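Local coordinates for bifunctional protein PutA (Bdellovibrio bacteriovorus, PDB 5UR2) that probably couples proline oxidation by a flavin-dependent domain to NAD-dependent oxidation of the resulting glutamate semialdehyde to glutamate, at residues Y275-F280 / K327-A332; I312-E315 / V321-Y324. One frame throughout, in Å; residues are numbered along the deposited sequence.

Both contacts lie in the proline dehydrogenase region, on the eight-stranded parallel barrel that holds the N-propargylglycine-modified flavin cofactor, and their centres are 13 Å apart. Contact 1 joins the loop after strand 268-273 to the start of helix 327-343. Contact 2 is nested within the chain loop that contact 1 closes: it pairs helix 307-317 with the coil leading to helix 327-343, so its segments come between those of contact 1. Probable backbone hydrogen bonds join the two, Tyr324 N to Tyr275 O and Arg277 N to Pro322 O, each 3.0 Å. Together they place several groups around the adenosine part of the cofactor.

Contact 1: Y275-F280 / K327-A332; sequences YLRDSF and KAESDA. With P5F (N-propargylglycine-modified flavin adenine dinucleotide), chain F.
Tyr275 and Ser330 make the closest approach between 275-280 and 327-332, with Tyr275 CB 3.2 Å from Ser330 OG. This is a van der Waals contact between a methylene and a hydroxyl, and the tyrosine ring does not continue toward the helix. With chi1 at 74° the ring turns away from it, CD2 passing 3.2 Å from the ribose hydroxyl O2B of P5F, and at its far end Tyr275 OH is hydrogen-bonded to Tyr306 N.

Two hydrogen bonds from the helix hold the AMP half of the ligand. Ser330 OG donates to adenine N3A of P5F at 2.8 Å, so the hydroxyl that abuts Tyr275 also fixes an edge nitrogen of the base. Lys327 works over a longer range. Its CB and CG lie over one face of the adenine, CG 3.6 Å from P5F C5A, and a bend at chi2 (-103°) carries the rest of the chain past the ribose to the phosphate, where NZ donates to P5F O1A at 2.9 Å.

The setting is a TIM barrel: 275-280 follows the fourth strand, 268-273, and helix 327-343 leads into the sixth, 349-353, so the contact brings two beta-alpha units together beside the bound dinucleotide.

Among charged groups, Lys327 NZ also forms a salt bridge with the syn lone pair of Asp331 OD2, one helical turn on, and Asp331 OD1 pairs with Lys303. Arg277 and Glu329 are only loosely associated: Arg277 NH1 stays 4.5 Å from Glu329 OE2, which lies well out of the guanidinium plane. Thr454 OG1 bonds to both, through Arg277 NH2 and Glu329 OE1.

Within the loop, a type I turn runs from Leu276 to Ser279, and Leu276 O accepts both Ser279 N and, at 2.6 Å, Ser279 OG.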
loop_
_atom_site.group_PDB
_atom_site.type_symbol
_atom_site.label_atom_id
_atom_site.label_comp_id
_atom_site.label_asym_id
_atom_site.label_seq_id
_atom_site.Cartn_x
_atom_site.Cartn_y
_atom_site.Cartn_z
ATOM N N TYR B 275 -38.011 22.639 5.981
ATOM C CA TYR B 275 -37.162 21.463 5.864
ATOM C C TYR B 275 -36.079 21.417 6.935
ATOM O O TYR B 275 -35.307 20.449 6.965
ATOM C CB TYR B 275 -36.556 21.364 4.450
ATOM C CG TYR B 275 -35.426 22.310 4.051
ATOM C CD1 TYR B 275 -35.057 23.417 4.829
ATOM C CD2 TYR B 275 -34.739 22.099 2.843
ATOM C CE1 TYR B 275 -34.009 24.274 4.415
ATOM C CE2 TYR B 275 -33.710 22.938 2.427
ATOM C CZ TYR B 275 -33.338 24.016 3.208
ATOM O OH TYR B 275 -32.318 24.839 2.753
ATOM N N LEU B 276 -36.008 22.427 7.809
ATOM C CA LEU B 276 -35.067 22.410 8.924
ATOM C C LEU B 276 -35.661 21.658 10.108
ATOM O O LEU B 276 -36.849 21.812 10.426
ATOM C CB LEU B 276 -34.696 23.825 9.370
ATOM C CG LEU B 276 -33.897 24.650 8.350
ATOM C CD1 LEU B 276 -33.560 26.032 8.917
ATOM C CD2 LEU B 276 -32.644 23.890 7.897
ATOM N N ARG B 277 -34.810 20.865 10.781
ATOM C CA ARG B 277 -35.261 20.116 11.956
ATOM C C ARG B 277 -35.714 21.030 13.100
ATOM O O ARG B 277 -36.580 20.637 13.896
ATOM C CB ARG B 277 -34.147 19.170 12.442
ATOM C CG ARG B 277 -33.783 18.096 11.416
ATOM C CD ARG B 277 -32.532 17.259 11.774
ATOM N NE ARG B 277 -32.217 16.377 10.648
ATOM C CZ ARG B 277 -32.801 15.198 10.421
ATOM N NH1 ARG B 277 -33.728 14.730 11.246
ATOM N NH2 ARG B 277 -32.473 14.489 9.356
ATOM N N ASP B 278 -35.172 22.246 13.202
ATOM C CA ASP B 278 -35.513 23.112 14.324
ATOM C C ASP B 278 -36.563 24.156 13.968
ATOM O O ASP B 278 -36.860 25.034 14.782
ATOM C CB ASP B 278 -34.242 23.765 14.910
ATOM C CG ASP B 278 -33.518 24.678 13.937
ATOM O OD1 ASP B 278 -34.074 25.000 12.864
ATOM O OD2 ASP B 278 -32.369 25.076 14.261
ATOM N N SER B 279 -37.188 24.028 12.803
ATOM C CA SER B 279 -38.094 25.066 12.345
ATOM C C SER B 279 -39.397 25.108 13.152
ATOM O O SER B 279 -39.960 26.195 13.357
ATOM C CB SER B 279 -38.352 24.872 10.849
ATOM O OG SER B 279 -38.810 23.544 10.563
ATOM N N PHE B 280 -39.912 23.964 13.607
ATOM C CA PHE B 280 -41.130 24.047 14.414
ATOM C C PHE B 280 -40.852 24.746 15.741
ATOM O O PHE B 280 -41.677 25.529 16.217
ATOM C CB PHE B 280 -41.753 22.661 14.629
ATOM C CG PHE B 280 -43.040 22.686 15.424
ATOM C CD1 PHE B 280 -44.144 23.415 14.972
ATOM C CD2 PHE B 280 -43.178 21.924 16.584
ATOM C CE1 PHE B 280 -45.350 23.438 15.705
ATOM C CE2 PHE B 280 -44.363 21.921 17.307
ATOM C CZ PHE B 280 -45.463 22.684 16.871
ATOM N N LYS B 327 -38.060 13.416 2.238
ATOM C CA LYS B 327 -38.793 14.590 1.772
ATOM C C LYS B 327 -40.183 14.678 2.408
ATOM O O LYS B 327 -40.707 15.781 2.608
ATOM C CB LYS B 327 -38.884 14.586 0.243
ATOM C CG LYS B 327 -39.303 15.952 -0.335
ATOM C CD LYS B 327 -40.790 15.946 -0.763
ATOM C CE LYS B 327 -41.233 17.324 -1.275
ATOM N NZ LYS B 327 -42.693 17.331 -1.635
ATOM N N ALA B 328 -40.793 13.535 2.726
ATOM C CA ALA B 328 -42.071 13.539 3.423
ATOM C C ALA B 328 -41.962 14.159 4.817
ATOM O O ALA B 328 -42.949 14.720 5.312
ATOM C CB ALA B 328 -42.643 12.116 3.494
ATOM N N GLU B 329 -40.793 14.064 5.472
ATOM C CA GLU B 329 -40.605 14.781 6.739
ATOM C C GLU B 329 -40.765 16.283 6.553
ATOM O O GLU B 329 -41.374 16.953 7.391
ATOM C CB GLU B 329 -39.227 14.514 7.351
ATOM C CG GLU B 329 -39.042 13.183 8.025
ATOM C CD GLU B 329 -37.657 13.040 8.652
ATOM O OE1 GLU B 329 -36.639 13.118 7.924
ATOM O OE2 GLU B 329 -37.594 12.878 9.890
ATOM N N SER B 330 -40.210 16.839 5.468
ATOM C CA SER B 330 -40.357 18.275 5.227
ATOM C C SER B 330 -41.817 18.655 4.994
ATOM O O SER B 330 -42.321 19.618 5.588
ATOM C CB SER B 330 -39.498 18.701 4.042
ATOM O OG SER B 330 -38.132 18.549 4.344
ATOM N N ASP B 331 -42.521 17.895 4.149
ATOM C CA ASP B 331 -43.935 18.166 3.912
ATOM C C ASP B 331 -44.722 18.084 5.218
ATOM O O ASP B 331 -45.485 18.996 5.560
ATOM C CB ASP B 331 -44.505 17.161 2.905
ATOM C CG ASP B 331 -43.946 17.337 1.483
ATOM O OD1 ASP B 331 -43.353 18.391 1.149
ATOM O OD2 ASP B 331 -44.127 16.396 0.682
ATOM N N ALA B 332 -44.495 17.020 5.997
ATOM C CA ALA B 332 -45.256 16.835 7.231
ATOM C C ALA B 332 -44.968 17.954 8.217
ATOM O O ALA B 332 -45.883 18.460 8.881
ATOM C CB ALA B 332 -44.944 15.474 7.861
HETATM P PA P5F F . -42.175 20.502 -3.120
HETATM O O1A P5F F . -43.518 20.030 -2.468
HETATM O O2A P5F F . -41.676 19.748 -4.250
HETATM O O5B P5F F . -40.976 20.459 -2.211
HETATM C C5B P5F F . -39.618 20.475 -2.633
HETATM C C4B P5F F . -38.734 20.774 -1.413
HETATM O O4B P5F F . -38.626 19.694 -0.516
HETATM C C3B P5F F . -37.311 21.164 -1.686
HETATM O O3B P5F F . -37.187 22.469 -2.104
HETATM C C2B P5F F . -36.660 20.926 -0.383
HETATM O O2B P5F F . -36.899 22.006 0.452
HETATM C C1B P5F F . -37.388 19.738 0.137
HETATM N N9A P5F F . -36.722 18.482 -0.096
HETATM C C8A P5F F . -36.331 17.935 -1.311
HETATM N N7A P5F F . -35.768 16.743 -1.079
HETATM C C5A P5F F . -35.784 16.462 0.288
HETATM C C6A P5F F . -35.333 15.415 1.088
HETATM N N6A P5F F . -34.699 14.266 0.503
HETATM N N1A P5F F . -35.484 15.461 2.426
HETATM C C2A P5F F . -36.078 16.517 3.022
HETATM N N3A P5F F . -36.504 17.572 2.268
HETATM C C4A P5F F . -36.384 17.578 0.935
HETATM N N1 P5F F . -36.356 28.982 0.155
HETATM C C2 P5F F . -35.473 29.367 1.231
HETATM O O2 P5F F . -34.705 28.390 1.822
HETATM N N3 P5F F . -35.404 30.725 1.681
HETATM C C4 P5F F . -36.186 31.752 1.096
HETATM O O4 P5F F . -36.068 33.059 1.585
HETATM C C4X P5F F . -37.111 31.350 -0.046
HETATM N N5 P5F F . -37.861 32.344 -0.811
HETATM C C5X P5F F . -39.024 31.835 -1.564
HETATM C C6 P5F F . -40.148 32.759 -1.910
HETATM C C7 P5F F . -41.304 32.254 -2.557
HETATM C C7M P5F F . -42.435 33.200 -2.899
HETATM C C8 P5F F . -41.406 30.868 -2.880
HETATM C C8M P5F F . -42.622 30.296 -3.563
HETATM C C9 P5F F . -40.348 29.986 -2.554
HETATM C C9A P5F F . -39.127 30.509 -1.877
HETATM N N10 P5F F . -38.044 29.590 -1.521
HETATM C C10 P5F F . -37.164 30.013 -0.468
HETATM C "C1'" P5F F . -37.949 28.210 -2.058
HETATM C "C2'" P5F F . -38.819 27.218 -1.284
HETATM O "O2'" P5F F . -38.285 27.058 -0.026
HETATM C "C3'" P5F F . -38.976 25.847 -1.945
HETATM O "O3'" P5F F . -37.732 25.258 -2.030
HETATM C "C4'" P5F F . -39.572 25.869 -3.345
HETATM O "O4'" P5F F . -40.401 26.978 -3.419
HETATM C "C5'" P5F F . -40.258 24.564 -3.792
HETATM O "O5'" P5F F . -41.008 23.933 -2.774
HETATM P P P5F F . -42.460 23.236 -2.969
HETATM O O1P P5F F . -43.434 23.201 -1.730
HETATM O O2P P5F F . -42.951 23.977 -4.269
HETATM O O3P P5F F . -42.087 21.844 -3.756
HETATM C C21 P5F F . -35.746 33.429 -1.906
HETATM C C22 P5F F . -36.873 32.974 -1.316
HETATM C C23 P5F F . -34.584 34.003 -1.077
#

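Contact 2: I312-E315 / V321-Y324; sequences IEAE and VPVY. With P5F (N-propargylglycine-modified flavin adenine dinucleotide), chain F.
The methyl group of Ala314 packs into the bend of the chain at Val321 and Pro322, and this one carbon carries the whole apolar contact from the helix side. Ala314 CB lies 3.8 Å from Val321 CA and 4.0 Å from Val321 CG2. It also reaches across the intervening peptide to the edge of the proline ring, 4.1 Å from Pro322 CD. The valine branch that meets it is set by rotation about the first side-chain bond: CG1 stands opposite the backbone N (chi1 178°), which brings CG2 alongside that nitrogen, on the flank next to the alanine. Helix and coil come close here, the CA atoms of Ala314 and Val321 being 5.4 Å apart.

Away from this compact spot the pairing is slack. Glu315 CB stays 6.0 Å from Val321 CG2, its nearest approach to the coil, and the partly exposed glutamate side chain touches Ile458 of its own chain and Pro621 of the second subunit. Glu313, also partly exposed, turns its carboxylate to a salt bridge with Arg317 of its own helix. Further along the coil, Tyr324 borders the adenine: its carbonyl oxygen lies 3.0 Å from C2A of P5F, a close approach, and accepts a hydrogen bond from Trp307 NE1.

Helix 307-317, the coil and helix 327-343 follow one another in the connection between barrel strands 298-302 and 349-353. Val323 packs back on helix 307-317, Tyr324 leans on Glu329 and Ser330 of helix 327-343, and Ile312 meets Ala980 of the second subunit.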
loop_
_atom_site.group_PDB
_atom_site.type_symbol
_atom_site.label_atom_id
_atom_site.label_comp_id
_atom_site.label_asym_id
_atom_site.label_seq_id
_atom_site.Cartn_x
_atom_site.Cartn_y
_atom_site.Cartn_z
ATOM N N ILE B 312 -24.305 18.419 1.886
ATOM C CA ILE B 312 -22.888 18.366 1.512
ATOM C C ILE B 312 -22.039 19.085 2.559
ATOM O O ILE B 312 -21.035 18.553 3.048
ATOM C CB ILE B 312 -22.686 18.968 0.109
ATOM C CG1 ILE B 312 -23.342 18.090 -0.952
ATOM C CG2 ILE B 312 -21.207 19.134 -0.217
ATOM C CD1 ILE B 312 -23.462 18.783 -2.317
ATOM N N GLU B 313 -22.450 20.294 2.936
ATOM C CA GLU B 313 -21.717 21.079 3.926
ATOM C C GLU B 313 -21.602 20.339 5.254
ATOM O O GLU B 313 -20.518 20.248 5.836
ATOM C CB GLU B 313 -22.411 22.430 4.118
ATOM C CG GLU B 313 -21.697 23.365 5.067
ATOM C CD GLU B 313 -20.383 23.896 4.505
ATOM O OE1 GLU B 313 -20.098 23.698 3.298
ATOM O OE2 GLU B 313 -19.631 24.511 5.289
ATOM N N ALA B 314 -22.714 19.802 5.748
ATOM C CA ALA B 314 -22.682 19.110 7.034
ATOM C C ALA B 314 -21.800 17.863 6.975
ATOM O O ALA B 314 -21.094 17.541 7.939
ATOM C CB ALA B 314 -24.101 18.744 7.482
ATOM N N GLU B 315 -21.851 17.122 5.872
ATOM C CA GLU B 315 -20.981 15.952 5.792
ATOM C C GLU B 315 -19.504 16.356 5.720
ATOM O O GLU B 315 -18.657 15.773 6.411
ATOM C CB GLU B 315 -21.370 15.083 4.604
ATOM C CG GLU B 315 -20.629 13.729 4.611
ATOM C CD GLU B 315 -21.191 12.743 3.616
ATOM O OE1 GLU B 315 -22.331 12.953 3.128
ATOM O OE2 GLU B 315 -20.488 11.757 3.314
ATOM N N VAL B 321 -26.626 16.898 10.258
ATOM C CA VAL B 321 -27.325 17.400 9.077
ATOM C C VAL B 321 -28.545 18.198 9.541
ATOM O O VAL B 321 -29.423 17.631 10.205
ATOM C CB VAL B 321 -27.687 16.237 8.147
ATOM C CG1 VAL B 321 -28.466 16.729 6.933
ATOM C CG2 VAL B 321 -26.427 15.541 7.742
ATOM N N PRO B 322 -28.620 19.515 9.276
ATOM C CA PRO B 322 -29.729 20.315 9.819
ATOM C C PRO B 322 -31.051 20.163 9.082
ATOM O O PRO B 322 -32.081 20.584 9.629
ATOM C CB PRO B 322 -29.210 21.760 9.711
ATOM C CG PRO B 322 -28.354 21.738 8.533
ATOM C CD PRO B 322 -27.654 20.372 8.562
ATOM N N VAL B 323 -31.065 19.606 7.874
ATOM C CA VAL B 323 -32.307 19.383 7.135
ATOM C C VAL B 323 -32.775 17.956 7.377
ATOM O O VAL B 323 -31.981 17.062 7.693
ATOM C CB VAL B 323 -32.149 19.662 5.623
ATOM C CG1 VAL B 323 -31.946 21.154 5.372
ATOM C CG2 VAL B 323 -30.971 18.869 5.048
ATOM N N TYR B 324 -34.091 17.750 7.282
ATOM C CA TYR B 324 -34.601 16.397 7.120
ATOM C C TYR B 324 -34.038 15.822 5.839
ATOM O O TYR B 324 -33.773 16.553 4.882
ATOM C CB TYR B 324 -36.136 16.367 7.039
ATOM C CG TYR B 324 -36.839 16.935 8.228
ATOM C CD1 TYR B 324 -36.875 16.242 9.438
ATOM C CD2 TYR B 324 -37.465 18.178 8.154
ATOM C CE1 TYR B 324 -37.548 16.769 10.549
ATOM C CE2 TYR B 324 -38.115 18.720 9.253
ATOM C CZ TYR B 324 -38.154 18.017 10.442
ATOM O OH TYR B 324 -38.813 18.558 11.509
HETATM P PA P5F F . -42.175 20.502 -3.120
HETATM O O1A P5F F . -43.518 20.030 -2.468
HETATM O O2A P5F F . -41.676 19.748 -4.250
HETATM O O5B P5F F . -40.976 20.459 -2.211
HETATM C C5B P5F F . -39.618 20.475 -2.633
HETATM C C4B P5F F . -38.734 20.774 -1.413
HETATM O O4B P5F F . -38.626 19.694 -0.516
HETATM C C3B P5F F . -37.311 21.164 -1.686
HETATM O O3B P5F F . -37.187 22.469 -2.104
HETATM C C2B P5F F . -36.660 20.926 -0.383
HETATM O O2B P5F F . -36.899 22.006 0.452
HETATM C C1B P5F F . -37.388 19.738 0.137
HETATM N N9A P5F F . -36.722 18.482 -0.096
HETATM C C8A P5F F . -36.331 17.935 -1.311
HETATM N N7A P5F F . -35.768 16.743 -1.079
HETATM C C5A P5F F . -35.784 16.462 0.288
HETATM C C6A P5F F . -35.333 15.415 1.088
HETATM N N6A P5F F . -34.699 14.266 0.503
HETATM N N1A P5F F . -35.484 15.461 2.426
HETATM C C2A P5F F . -36.078 16.517 3.022
HETATM N N3A P5F F . -36.504 17.572 2.268
HETATM C C4A P5F F . -36.384 17.578 0.935
HETATM N N1 P5F F . -36.356 28.982 0.155
HETATM C C2 P5F F . -35.473 29.367 1.231
HETATM O O2 P5F F . -34.705 28.390 1.822
HETATM N N3 P5F F . -35.404 30.725 1.681
HETATM C C4 P5F F . -36.186 31.752 1.096
HETATM O O4 P5F F . -36.068 33.059 1.585
HETATM C C4X P5F F . -37.111 31.350 -0.046
HETATM N N5 P5F F . -37.861 32.344 -0.811
HETATM C C5X P5F F . -39.024 31.835 -1.564
HETATM C C6 P5F F . -40.148 32.759 -1.910
HETATM C C7 P5F F . -41.304 32.254 -2.557
HETATM C C7M P5F F . -42.435 33.200 -2.899
HETATM C C8 P5F F . -41.406 30.868 -2.880
HETATM C C8M P5F F . -42.622 30.296 -3.563
HETATM C C9 P5F F . -40.348 29.986 -2.554
HETATM C C9A P5F F . -39.127 30.509 -1.877
HETATM N N10 P5F F . -38.044 29.590 -1.521
HETATM C C10 P5F F . -37.164 30.013 -0.468
HETATM C "C1'" P5F F . -37.949 28.210 -2.058
HETATM C "C2'" P5F F . -38.819 27.218 -1.284
HETATM O "O2'" P5F F . -38.285 27.058 -0.026
HETATM C "C3'" P5F F . -38.976 25.847 -1.945
HETATM O "O3'" P5F F . -37.732 25.258 -2.030
HETATM C "C4'" P5F F . -39.572 25.869 -3.345
HETATM O "O4'" P5F F . -40.401 26.978 -3.419
HETATM C "C5'" P5F F . -40.258 24.564 -3.792
HETATM O "O5'" P5F F . -41.008 23.933 -2.774
HETATM P P P5F F . -42.460 23.236 -2.969
HETATM O O1P P5F F . -43.434 23.201 -1.730
HETATM O O2P P5F F . -42.951 23.977 -4.269
HETATM O O3P P5F F . -42.087 21.844 -3.756
HETATM C C21 P5F F . -35.746 33.429 -1.906
HETATM C C22 P5F F . -36.873 32.974 -1.316
HETATM C C23 P5F F . -34.584 34.003 -1.077
#